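Local coordinates for protein histone-lysine N-methyltransferase, H3 lysine-9 specific SUVH4 (Arabidopsis thaliana, PDB 4QEO) that transfers methyl groups from S-adenosyl-L-methionine to the H3K9 site of histone H3 and binds methylated DNA, marking chromatin for transcriptional silencing, at residues A[108-113]-A[165-170]; A[356-361]-A[368-373]; A[459-464]-A[499-504]. One frame throughout, in Å; residues are numbered along the deposited sequence.

Contact 1: A[108-113]-A[165-170]; sequences VSIVMS and VRVTRG. With nucleotides of chain B.
The thioether of Met112 bends over the branched end of Val167, its SD 3.6 Å from CG1. The methionine chain turns at its last torsion (chi3 45°), which carries CE back beside Arg169, while SD rests over one face of that residue's guanidinium, toward the rim, the group being held by salt bridges to Asp185 and Asp121. On the same face of the sheet, Ile110 fills the hollow between Val165 and Val167. Its CG2 meets Val165 CG1 at 3.7 Å and its CG1 meets Val167 CG2 at 3.8 Å. The two strands run parallel within the SRA domain, which recognises methylated DNA, and five backbone hydrogen bonds link them, from Arg166 N to Val108 O at one end to Gly170 N to Met112 O at the other. On the opposite face a water molecule plugs the dip between Ser109 OG and Thr168 OG1, 2.7 Å from each, and donates to Ile110 O; Ser109 OG is also bonded to His81. Arg166 folds back at chi3 (-67°), laying its guanidinium over Val108 O and against Ser109 CB, and its nitrogens are held by the carbonyls of Gly58, Ile56 and Phe80. Where the first strand ends, Ser113 N donates to O2 of the methylated cytosine 5CM7 of chain B at 3.1 Å, and Ser113 OG donates to OP1 of DA8 of chain B at 2.7 Å.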
loop_
_atom_site.group_PDB
_atom_site.type_symbol
_atom_site.label_atom_id
_atom_site.label_comp_id
_atom_site.label_asym_id
_atom_site.label_seq_id
_atom_site.Cartn_x
_atom_site.Cartn_y
_atom_site.Cartn_z
ATOM N N VAL A 108 15.761 -6.914 20.258
ATOM C CA VAL A 108 14.905 -7.720 19.391
ATOM C C VAL A 108 14.869 -7.234 17.947
ATOM O O VAL A 108 14.559 -8.010 17.056
ATOM C CB VAL A 108 13.449 -7.849 19.915
ATOM C CG1 VAL A 108 13.455 -8.506 21.305
ATOM C CG2 VAL A 108 12.724 -6.491 19.926
ATOM N N SER A 109 15.208 -5.963 17.722
ATOM C CA SER A 109 15.060 -5.350 16.393
ATOM C C SER A 109 16.008 -4.163 16.239
ATOM O O SER A 109 16.085 -3.294 17.124
ATOM C CB SER A 109 13.594 -4.911 16.162
ATOM O OG SER A 109 13.439 -4.231 14.918
ATOM N N ILE A 110 16.744 -4.132 15.127
ATOM C CA ILE A 110 17.572 -2.967 14.828
ATOM C C ILE A 110 17.252 -2.408 13.457
ATOM O O ILE A 110 16.761 -3.111 12.593
ATOM C CB ILE A 110 19.102 -3.265 14.915
ATOM C CG1 ILE A 110 19.504 -4.269 13.827
ATOM C CG2 ILE A 110 19.450 -3.796 16.305
ATOM C CD1 ILE A 110 21.001 -4.448 13.674
ATOM N N VAL A 111 17.555 -1.130 13.259
ATOM C CA VAL A 111 17.350 -0.516 11.959
ATOM C C VAL A 111 18.675 0.046 11.454
ATOM O O VAL A 111 19.345 0.805 12.159
ATOM C CB VAL A 111 16.325 0.641 12.056
ATOM C CG1 VAL A 111 16.164 1.319 10.705
ATOM C CG2 VAL A 111 14.977 0.123 12.582
ATOM N N MET A 112 19.050 -0.312 10.228
ATOM C CA MET A 112 20.253 0.234 9.612
ATOM C C MET A 112 19.849 1.245 8.547
ATOM O O MET A 112 19.246 0.888 7.533
ATOM C CB MET A 112 21.083 -0.880 8.941
ATOM C CG MET A 112 21.273 -2.154 9.737
ATOM S SD MET A 112 21.950 -3.525 8.728
ATOM C CE MET A 112 23.254 -2.670 7.836
ATOM N N SER A 113 20.181 2.510 8.765
ATOM C CA SER A 113 19.701 3.553 7.870
ATOM C C SER A 113 20.863 4.381 7.389
ATOM O O SER A 113 20.669 5.443 6.814
ATOM C CB SER A 113 18.688 4.438 8.589
ATOM O OG SER A 113 17.481 3.714 8.753
ATOM N N VAL A 165 18.223 -11.163 16.306
ATOM C CA VAL A 165 17.697 -9.809 16.216
ATOM C C VAL A 165 17.113 -9.641 14.813
ATOM O O VAL A 165 17.716 -10.112 13.838
ATOM C CB VAL A 165 18.861 -8.786 16.482
ATOM C CG1 VAL A 165 18.459 -7.410 16.174
ATOM C CG2 VAL A 165 19.294 -8.845 17.957
ATOM N N ARG A 166 15.943 -9.005 14.711
ATOM C CA ARG A 166 15.407 -8.601 13.416
ATOM C C ARG A 166 16.220 -7.441 12.895
ATOM O O ARG A 166 16.568 -6.539 13.649
ATOM C CB ARG A 166 13.925 -8.172 13.523
ATOM C CG ARG A 166 12.987 -9.309 13.953
ATOM C CD ARG A 166 11.491 -8.870 13.833
ATOM N NE ARG A 166 11.143 -7.822 14.796
ATOM C CZ ARG A 166 10.971 -8.022 16.101
ATOM N NH1 ARG A 166 11.124 -9.236 16.613
ATOM N NH2 ARG A 166 10.628 -7.005 16.896
ATOM N N VAL A 167 16.520 -7.466 11.602
ATOM C CA VAL A 167 17.323 -6.420 10.987
ATOM C C VAL A 167 16.528 -5.823 9.824
ATOM O O VAL A 167 16.015 -6.540 8.960
ATOM C CB VAL A 167 18.696 -6.956 10.492
ATOM C CG1 VAL A 167 19.410 -5.885 9.687
ATOM C CG2 VAL A 167 19.544 -7.417 11.681
ATOM N N THR A 168 16.415 -4.501 9.837
ATOM C CA THR A 168 15.648 -3.763 8.843
ATOM C C THR A 168 16.524 -2.676 8.247
ATOM O O THR A 168 17.222 -1.966 8.976
ATOM C CB THR A 168 14.393 -3.140 9.488
ATOM O OG1 THR A 168 13.546 -4.195 9.971
ATOM C CG2 THR A 168 13.618 -2.257 8.476
ATOM N N ARG A 169 16.499 -2.559 6.921
ATOM C CA ARG A 169 17.351 -1.596 6.228
ATOM C C ARG A 169 16.508 -0.467 5.629
ATOM O O ARG A 169 15.480 -0.723 4.994
ATOM C CB ARG A 169 18.108 -2.273 5.083
ATOM C CG ARG A 169 19.401 -3.010 5.486
ATOM C CD ARG A 169 20.011 -3.735 4.276
ATOM N NE ARG A 169 21.246 -4.412 4.658
ATOM C CZ ARG A 169 21.295 -5.635 5.183
ATOM N NH1 ARG A 169 20.177 -6.336 5.360
ATOM N NH2 ARG A 169 22.470 -6.168 5.512
ATOM N N GLY A 170 16.965 0.765 5.813
ATOM C CA GLY A 170 16.399 1.896 5.111
ATOM C C GLY A 170 16.969 1.903 3.710
ATOM O O GLY A 170 18.096 1.469 3.494
ATOM N N1 5CM B 7 21.028 4.205 13.074
ATOM C C2 5CM B 7 21.923 3.695 12.126
ATOM N N3 5CM B 7 22.945 2.907 12.464
ATOM C C4 5CM B 7 23.155 2.576 13.710
ATOM C C5 5CM B 7 22.238 3.100 14.716
ATOM C C5A 5CM B 7 22.462 2.753 16.139
ATOM C C6 5CM B 7 21.209 3.922 14.339
ATOM O O2 5CM B 7 21.783 3.929 10.962
ATOM N N4 5CM B 7 24.146 1.810 14.072
ATOM C "C1'" 5CM B 7 19.992 5.120 12.653
ATOM C "C2'" 5CM B 7 18.560 4.974 13.138
ATOM C "C3'" 5CM B 7 18.086 6.405 13.049
ATOM C "C4'" 5CM B 7 19.293 7.164 13.559
ATOM O "O4'" 5CM B 7 20.389 6.383 13.146
ATOM O "O3'" 5CM B 7 17.879 6.805 11.705
ATOM C "C5'" 5CM B 7 19.310 7.472 15.059
ATOM O "O5'" 5CM B 7 19.159 6.380 15.928
ATOM P P 5CM B 7 19.753 6.342 17.368
ATOM O OP1 5CM B 7 19.683 4.994 17.822
ATOM O OP2 5CM B 7 20.977 7.057 17.404
ATOM P P DA B 8 16.621 6.490 10.881
ATOM O OP1 DA B 8 16.376 5.088 10.767
ATOM O OP2 DA B 8 16.702 7.276 9.703
ATOM O "O5'" DA B 8 15.388 6.976 11.736
ATOM C "C5'" DA B 8 15.085 8.354 11.835
ATOM C "C4'" DA B 8 13.619 8.581 11.580
ATOM O "O4'" DA B 8 13.231 9.808 12.207
ATOM C "C3'" DA B 8 13.279 8.771 10.113
ATOM O "O3'" DA B 8 11.922 8.396 9.890
ATOM C "C2'" DA B 8 13.583 10.240 9.904
ATOM C "C1'" DA B 8 13.350 10.866 11.279
ATOM N N9 DA B 8 14.385 11.766 11.771
ATOM C C8 DA B 8 15.740 11.711 11.586
ATOM N N7 DA B 8 16.397 12.651 12.215
ATOM C C5 DA B 8 15.409 13.363 12.873
ATOM C C6 DA B 8 15.453 14.486 13.717
ATOM N N6 DA B 8 16.577 15.105 14.065
ATOM N N1 DA B 8 14.288 14.942 14.211
ATOM C C2 DA B 8 13.159 14.324 13.861
ATOM N N3 DA B 8 12.988 13.259 13.088
ATOM C C4 DA B 8 14.167 12.824 12.616
HETATM O O HOH W 1 14.361 -4.796 12.491
#

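Contact 2: A[356-361]-A[368-373]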
loop_
_atom_site.group_PDB
_atom_site.type_symbol
_atom_site.label_atom_id
_atom_site.label_comp_id
_atom_site.label_asym_id
_atom_site.label_seq_id
_atom_site.Cartn_x
_atom_site.Cartn_y
_atom_site.Cartn_z
ATOM N N ASN A 356 3.353 4.493 -13.553
ATOM C CA ASN A 356 3.804 3.650 -14.647
ATOM C C ASN A 356 3.350 2.215 -14.408
ATOM O O ASN A 356 3.806 1.564 -13.479
ATOM C CB ASN A 356 5.330 3.730 -14.774
ATOM C CG ASN A 356 5.808 5.133 -15.149
ATOM O OD1 ASN A 356 5.329 5.722 -16.114
ATOM N ND2 ASN A 356 6.751 5.671 -14.377
ATOM N N LEU A 357 2.451 1.733 -15.253
ATOM C CA LEU A 357 1.868 0.417 -15.065
ATOM C C LEU A 357 2.216 -0.494 -16.219
ATOM O O LEU A 357 2.692 -0.052 -17.264
ATOM C CB LEU A 357 0.346 0.521 -14.973
ATOM C CG LEU A 357 -0.208 1.485 -13.924
ATOM C CD1 LEU A 357 -1.719 1.423 -13.912
ATOM C CD2 LEU A 357 0.360 1.174 -12.543
ATOM N N GLU A 358 1.947 -1.775 -16.031
ATOM C CA GLU A 358 2.225 -2.757 -17.056
ATOM C C GLU A 358 1.131 -3.811 -17.052
ATOM O O GLU A 358 0.684 -4.247 -15.990
ATOM C CB GLU A 358 3.593 -3.397 -16.800
ATOM C CG GLU A 358 3.936 -4.552 -17.725
ATOM C CD GLU A 358 5.165 -5.338 -17.264
ATOM O OE1 GLU A 358 5.775 -4.964 -16.240
ATOM O OE2 GLU A 358 5.515 -6.342 -17.925
ATOM N N VAL A 359 0.672 -4.192 -18.237
ATOM C CA VAL A 359 -0.194 -5.355 -18.357
ATOM C C VAL A 359 0.699 -6.532 -18.702
ATOM O O VAL A 359 1.585 -6.411 -19.542
ATOM C CB VAL A 359 -1.273 -5.154 -19.439
ATOM C CG1 VAL A 359 -2.008 -6.459 -19.718
ATOM C CG2 VAL A 359 -2.249 -4.076 -19.003
ATOM N N PHE A 360 0.502 -7.658 -18.030
ATOM C CA PHE A 360 1.308 -8.841 -18.300
ATOM C C PHE A 360 0.479 -10.117 -18.310
ATOM O O PHE A 360 -0.533 -10.213 -17.623
ATOM C CB PHE A 360 2.454 -8.962 -17.294
ATOM C CG PHE A 360 2.008 -9.229 -15.882
ATOM C CD1 PHE A 360 1.532 -8.201 -15.081
ATOM C CD2 PHE A 360 2.097 -10.505 -15.342
ATOM C CE1 PHE A 360 1.139 -8.446 -13.770
ATOM C CE2 PHE A 360 1.703 -10.756 -14.036
ATOM C CZ PHE A 360 1.227 -9.723 -13.251
ATOM N N ARG A 361 0.915 -11.091 -19.103
ATOM C CA ARG A 361 0.268 -12.391 -19.140
ATOM C C ARG A 361 0.631 -13.154 -17.880
ATOM O O ARG A 361 1.810 -13.346 -17.571
ATOM C CB ARG A 361 0.691 -13.180 -20.382
ATOM C CG ARG A 361 -0.151 -14.426 -20.664
ATOM C CD ARG A 361 -1.497 -14.074 -21.308
ATOM N NE ARG A 361 -2.436 -15.198 -21.264
ATOM C CZ ARG A 361 -3.721 -15.123 -21.607
ATOM N NH1 ARG A 361 -4.239 -13.975 -22.024
ATOM N NH2 ARG A 361 -4.494 -16.199 -21.528
ATOM N N ALA A 368 -3.075 -9.541 -16.545
ATOM C CA ALA A 368 -2.955 -8.972 -15.205
ATOM C C ALA A 368 -2.324 -7.586 -15.302
ATOM O O ALA A 368 -1.752 -7.244 -16.328
ATOM C CB ALA A 368 -2.093 -9.876 -14.321
ATOM N N VAL A 369 -2.413 -6.791 -14.240
ATOM C CA VAL A 369 -1.768 -5.474 -14.229
ATOM C C VAL A 369 -0.876 -5.337 -13.002
ATOM O O VAL A 369 -1.241 -5.782 -11.911
ATOM C CB VAL A 369 -2.806 -4.323 -14.244
ATOM C CG1 VAL A 369 -2.123 -2.960 -14.082
ATOM C CG2 VAL A 369 -3.633 -4.358 -15.530
ATOM N N ARG A 370 0.308 -4.751 -13.179
ATOM C CA ARG A 370 1.160 -4.424 -12.038
ATOM C C ARG A 370 1.731 -3.022 -12.161
ATOM O O ARG A 370 1.614 -2.385 -13.203
ATOM C CB ARG A 370 2.279 -5.460 -11.849
ATOM C CG ARG A 370 3.243 -5.582 -13.024
ATOM C CD ARG A 370 4.074 -6.874 -12.929
ATOM N NE ARG A 370 4.985 -7.013 -14.060
ATOM C CZ ARG A 370 5.426 -8.178 -14.535
ATOM N NH1 ARG A 370 5.025 -9.316 -13.986
ATOM N NH2 ARG A 370 6.257 -8.206 -15.567
ATOM N N SER A 371 2.333 -2.536 -11.083
ATOM C CA SER A 371 2.912 -1.202 -11.090
ATOM C C SER A 371 4.432 -1.236 -11.048
ATOM O O SER A 371 5.029 -2.113 -10.424
ATOM C CB SER A 371 2.381 -0.370 -9.922
ATOM O OG SER A 371 3.018 0.895 -9.892
ATOM N N TRP A 372 5.056 -0.271 -11.715
ATOM C CA TRP A 372 6.511 -0.178 -11.735
ATOM C C TRP A 372 7.015 0.750 -10.653
ATOM O O TRP A 372 8.207 0.838 -10.411
ATOM C CB TRP A 372 7.005 0.318 -13.089
ATOM C CG TRP A 372 6.941 -0.710 -14.170
ATOM C CD1 TRP A 372 6.422 -1.968 -14.082
ATOM C CD2 TRP A 372 7.420 -0.565 -15.505
ATOM N NE1 TRP A 372 6.548 -2.617 -15.287
ATOM C CE2 TRP A 372 7.158 -1.773 -16.179
ATOM C CE3 TRP A 372 8.040 0.477 -16.203
ATOM C CZ2 TRP A 372 7.494 -1.969 -17.515
ATOM C CZ3 TRP A 372 8.372 0.283 -17.531
ATOM C CH2 TRP A 372 8.100 -0.932 -18.172
ATOM N N GLU A 373 6.099 1.455 -10.009
ATOM C CA GLU A 373 6.475 2.355 -8.930
ATOM C C GLU A 373 5.568 2.188 -7.721
ATOM O O GLU A 373 4.533 1.524 -7.786
ATOM C CB GLU A 373 6.464 3.815 -9.402
ATOM C CG GLU A 373 5.605 4.073 -10.623
ATOM C CD GLU A 373 5.536 5.545 -10.998
ATOM O OE1 GLU A 373 4.967 5.867 -12.061
ATOM O OE2 GLU A 373 6.046 6.381 -10.224
#
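Glu358 OE1 is gripped by two donors that reach it from opposite faces of the carboxylate plane. Trp372 NE1 comes in at 2.6 Å on the anti side but tilted out of the carboxylate plane, with OE1 lying almost in the indole plane, and the bond is nearly straight (164°). Arg370 NE approaches from above the carboxylate at 3.1 Å, forming a salt bridge in which carboxylate and guanidinium stand nearly perpendicular, and NH2 adds only a weak bond to OE2. The glutamate reaches both because its chain is extended, with CG anti to the backbone N (chi1 174°).

The edge of the Arg370 guanidinium is thus spent on the carboxylate, and one of its faces lies on the ring of Phe360 as a cation-pi stack, Arg370 CZ 4.0 Å from the centroid of the Phe360 ring and the planes 22° apart. The methyl of Ala368 presses on the other face of that ring, CB 3.5 Å from Phe360 CZ, so the phenyl is sandwiched between a charge and a methyl group. At the far end, Glu373 OE1 takes the N-H of Asn356 on its anti lone pair at 2.6 Å.

Behind these groups, paired backbone bonds join Glu358 to Arg370 and Phe360 to Ala368. On the other face of the sheet Val359 CG2 meets Val369 CG2 at 3.7 Å, and Leu357 CD2 touches Ser371 CB. Further out, Thr257 binds Glu358 OE2, which should steady the carboxylate and favour its charged form. Strand 256-257 pairs with 357-361 on its other edge. The whole is an antiparallel beta hairpin within the SET domain; Lys365 and Gly366 in its connection and Trp367, which opens the second strand, are assigned by similarity to S-adenosyl-L-methionine binding.

Contact 3: A[459-464]-A[499-504]. With ZN (zinc ion), chain I; SAH (S-adenosyl-L-homocysteine), chain E.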
loop_
_atom_site.group_PDB
_atom_site.type_symbol
_atom_site.label_atom_id
_atom_site.label_comp_id
_atom_site.label_asym_id
_atom_site.label_seq_id
_atom_site.Cartn_x
_atom_site.Cartn_y
_atom_site.Cartn_z
ATOM N N ILE A 459 -7.520 -5.802 -14.752
ATOM C CA ILE A 459 -7.166 -6.045 -13.356
ATOM C C ILE A 459 -7.888 -7.256 -12.774
ATOM O O ILE A 459 -9.112 -7.327 -12.799
ATOM C CB ILE A 459 -7.415 -4.798 -12.491
ATOM C CG1 ILE A 459 -6.542 -3.639 -12.994
ATOM C CG2 ILE A 459 -7.152 -5.118 -11.023
ATOM C CD1 ILE A 459 -6.908 -2.237 -12.426
ATOM N N ASN A 460 -7.123 -8.207 -12.243
ATOM C CA ASN A 460 -7.691 -9.457 -11.759
ATOM C C ASN A 460 -8.305 -9.383 -10.374
ATOM O O ASN A 460 -8.084 -8.423 -9.637
ATOM C CB ASN A 460 -6.640 -10.572 -11.792
ATOM C CG ASN A 460 -6.262 -10.951 -13.201
ATOM O OD1 ASN A 460 -7.129 -11.059 -14.079
ATOM N ND2 ASN A 460 -4.968 -11.128 -13.441
ATOM N N HIS A 461 -9.073 -10.419 -10.044
ATOM C CA HIS A 461 -9.639 -10.610 -8.715
ATOM C C HIS A 461 -8.609 -11.229 -7.774
ATOM O O HIS A 461 -7.766 -12.024 -8.194
ATOM C CB HIS A 461 -10.863 -11.534 -8.794
ATOM C CG HIS A 461 -11.247 -12.165 -7.485
ATOM N ND1 HIS A 461 -12.233 -11.650 -6.671
ATOM C CD2 HIS A 461 -10.778 -13.270 -6.853
ATOM C CE1 HIS A 461 -12.350 -12.404 -5.590
ATOM N NE2 HIS A 461 -11.480 -13.396 -5.677
ATOM N N SER A 462 -8.699 -10.874 -6.499
ATOM C CA SER A 462 -7.976 -11.584 -5.449
ATOM C C SER A 462 -8.796 -11.621 -4.179
ATOM O O SER A 462 -9.569 -10.700 -3.900
ATOM C CB SER A 462 -6.619 -10.953 -5.151
ATOM O OG SER A 462 -6.012 -11.591 -4.043
ATOM N N CYS A 463 -8.611 -12.689 -3.413
ATOM C CA CYS A 463 -9.295 -12.856 -2.144
ATOM C C CYS A 463 -8.632 -11.992 -1.072
ATOM O O CYS A 463 -9.257 -11.681 -0.061
ATOM C CB CYS A 463 -9.319 -14.337 -1.737
ATOM S SG CYS A 463 -10.196 -15.431 -2.917
ATOM N N GLU A 464 -7.372 -11.613 -1.293
ATOM C CA GLU A 464 -6.724 -10.584 -0.463
ATOM C C GLU A 464 -6.186 -9.421 -1.303
ATOM O O GLU A 464 -4.993 -9.312 -1.576
ATOM C CB GLU A 464 -5.666 -11.154 0.500
ATOM C CG GLU A 464 -4.520 -11.927 -0.130
ATOM C CD GLU A 464 -3.521 -12.442 0.903
ATOM O OE1 GLU A 464 -3.537 -11.955 2.056
ATOM O OE2 GLU A 464 -2.720 -13.337 0.561
ATOM N N THR A 499 -4.913 -5.894 -7.547
ATOM C CA THR A 499 -6.115 -6.722 -7.537
ATOM C C THR A 499 -7.208 -6.095 -6.690
ATOM O O THR A 499 -6.928 -5.319 -5.786
ATOM C CB THR A 499 -5.835 -8.105 -6.905
ATOM O OG1 THR A 499 -5.417 -7.923 -5.544
ATOM C CG2 THR A 499 -4.759 -8.863 -7.663
ATOM N N TYR A 500 -8.448 -6.481 -6.950
ATOM C CA TYR A 500 -9.545 -6.122 -6.059
ATOM C C TYR A 500 -10.447 -7.337 -5.895
ATOM O O TYR A 500 -10.355 -8.289 -6.670
ATOM C CB TYR A 500 -10.312 -4.878 -6.553
ATOM C CG TYR A 500 -10.949 -5.014 -7.915
ATOM C CD1 TYR A 500 -10.187 -4.905 -9.069
ATOM C CD2 TYR A 500 -12.322 -5.222 -8.054
ATOM C CE1 TYR A 500 -10.758 -5.013 -10.323
ATOM C CE2 TYR A 500 -12.908 -5.329 -9.316
ATOM C CZ TYR A 500 -12.110 -5.223 -10.447
ATOM O OH TYR A 500 -12.636 -5.337 -11.713
ATOM N N ASP A 501 -11.300 -7.322 -4.877
ATOM C CA ASP A 501 -12.233 -8.435 -4.662
ATOM C C ASP A 501 -13.498 -8.246 -5.506
ATOM O O ASP A 501 -14.238 -7.286 -5.312
ATOM C CB ASP A 501 -12.573 -8.556 -3.170
ATOM C CG ASP A 501 -13.528 -9.706 -2.867
ATOM O OD1 ASP A 501 -13.880 -10.476 -3.787
ATOM O OD2 ASP A 501 -13.924 -9.847 -1.691
ATOM N N TYR A 502 -13.740 -9.155 -6.447
ATOM C CA TYR A 502 -14.939 -9.071 -7.289
ATOM C C TYR A 502 -16.200 -9.212 -6.442
ATOM O O TYR A 502 -17.215 -8.556 -6.691
ATOM C CB TYR A 502 -14.938 -10.150 -8.374
ATOM C CG TYR A 502 -13.930 -9.949 -9.484
ATOM C CD1 TYR A 502 -13.102 -8.828 -9.518
ATOM C CD2 TYR A 502 -13.815 -10.883 -10.510
ATOM C CE1 TYR A 502 -12.179 -8.649 -10.541
ATOM C CE2 TYR A 502 -12.901 -10.718 -11.535
ATOM C CZ TYR A 502 -12.082 -9.602 -11.549
ATOM O OH TYR A 502 -11.179 -9.446 -12.584
ATOM N N GLY A 503 -16.119 -10.088 -5.447
ATOM C CA GLY A 503 -17.197 -10.282 -4.499
ATOM C C GLY A 503 -18.408 -11.046 -5.009
ATOM O O GLY A 503 -19.516 -10.844 -4.511
ATOM N N TYR A 504 -18.213 -11.916 -5.996
ATOM C CA TYR A 504 -19.276 -12.835 -6.394
ATOM C C TYR A 504 -19.554 -13.763 -5.219
ATOM O O TYR A 504 -18.626 -14.317 -4.626
ATOM C CB TYR A 504 -18.872 -13.678 -7.607
ATOM C CG TYR A 504 -18.611 -12.905 -8.879
ATOM C CD1 TYR A 504 -19.455 -11.876 -9.279
ATOM C CD2 TYR A 504 -17.518 -13.209 -9.683
ATOM C CE1 TYR A 504 -19.218 -11.172 -10.440
ATOM C CE2 TYR A 504 -17.269 -12.507 -10.850
ATOM C CZ TYR A 504 -18.123 -11.485 -11.223
ATOM O OH TYR A 504 -17.888 -10.775 -12.381
HETATM ZN ZN ZN I . -8.673 -16.729 -4.426
HETATM N N SAH E . -7.226 -11.829 -16.702
HETATM C CA SAH E . -8.336 -11.220 -17.426
HETATM C CB SAH E . -8.661 -9.837 -16.860
HETATM C CG SAH E . -9.703 -9.855 -15.741
HETATM S SD SAH E . -11.388 -10.063 -16.380
HETATM C C SAH E . -8.062 -11.175 -18.927
HETATM O O SAH E . -8.635 -10.359 -19.648
HETATM O OXT SAH E . -7.264 -11.956 -19.455
HETATM C "C5'" SAH E . -11.787 -11.397 -15.224
HETATM C "C4'" SAH E . -11.510 -12.758 -15.843
HETATM O "O4'" SAH E . -10.151 -13.096 -15.626
HETATM C "C3'" SAH E . -12.363 -13.855 -15.227
HETATM O "O3'" SAH E . -13.411 -14.224 -16.089
HETATM C "C2'" SAH E . -11.413 -15.015 -15.027
HETATM O "O2'" SAH E . -11.513 -15.928 -16.096
HETATM C "C1'" SAH E . -10.041 -14.375 -15.038
HETATM N N9 SAH E . -9.614 -14.224 -13.639
HETATM C C8 SAH E . -9.639 -13.072 -12.893
HETATM N N7 SAH E . -9.185 -13.351 -11.651
HETATM C C5 SAH E . -8.886 -14.668 -11.593
HETATM C C6 SAH E . -8.395 -15.470 -10.572
HETATM N N6 SAH E . -8.131 -14.936 -9.382
HETATM N N1 SAH E . -8.184 -16.814 -10.808
HETATM C C2 SAH E . -8.459 -17.358 -12.048
HETATM N N3 SAH E . -8.946 -16.554 -13.060
HETATM C C4 SAH E . -9.152 -15.232 -12.836
HETATM O O HOH W 2 -11.204 -5.576 -13.647
#
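His461 starts with its CB seated squarely over the ring of Tyr502, 3.3 Å from the centroid and 3° off the normal, a close CH-pi contact. With CG anti to the backbone N (chi1 161°), the imidazole swings past the phenol, its edge toward the tyrosine face in an offset edge-to-face pair with planes at 64°. ND1 then accepts the backbone N-H of Tyr502 at 2.9 Å, almost in the imidazole plane. CE1 lies 3.1 Å from Asp501 OD1, and the CD2 edge points toward N6 of S-adenosyl-L-homocysteine.

The Tyr502 ring ends at Ile459, where OH donates to the carbonyl O at 3.0 Å, in the carbonyl plane and on a lone pair. A water donates to that same oxygen, so Ile459 O receives two donors. Ile459 CG2 packs at the edge of the Tyr500 ring, while Ser462 CB and Thr499 CB are pressed to 3.4 Å. Ser462 N donates to Tyr500 O, and OG closes an ST turn with Glu464 N next to Cys463, which binds a zinc ion together with Cys521, Cys523 and Cys528.

The two segments, joined by a short parallel pairing at His461 and Tyr500, hold S-adenosyl-L-homocysteine, as in the pseudoknot-like core of SET domains. Asn460 OD1 accepts from the ligand's amino N, with ND2 anchored by Glu497 and Trp367 O, and His461 O accepts from N6. These polar contacts at both ends of the ligand imply that backbone and side chains together recognise its amino group and adenine, beside the zinc site.

Overall arrangement
From the N terminus, contact 1 comes first, joining strands 106-112 and 165-172 across 51 residues that include helix 151-161, within the SRA domain. Contact 2 then closes a tight hairpin, with six residues between its segments. Contact 3 closes a longer loop of 34 residues that includes strands 467-473 and 483-488. The three follow one another in series, with no nesting or crossing. Contacts 2 and 3 touch inside the SET domain, where Ala368 and Val369 pack against Asn460 and Ile459, tying the hairpin to the cofactor pocket. Contact 1 stands apart at the DNA, its centre about 30 Å from that of contact 2 and about 34 Å from that of contact 3.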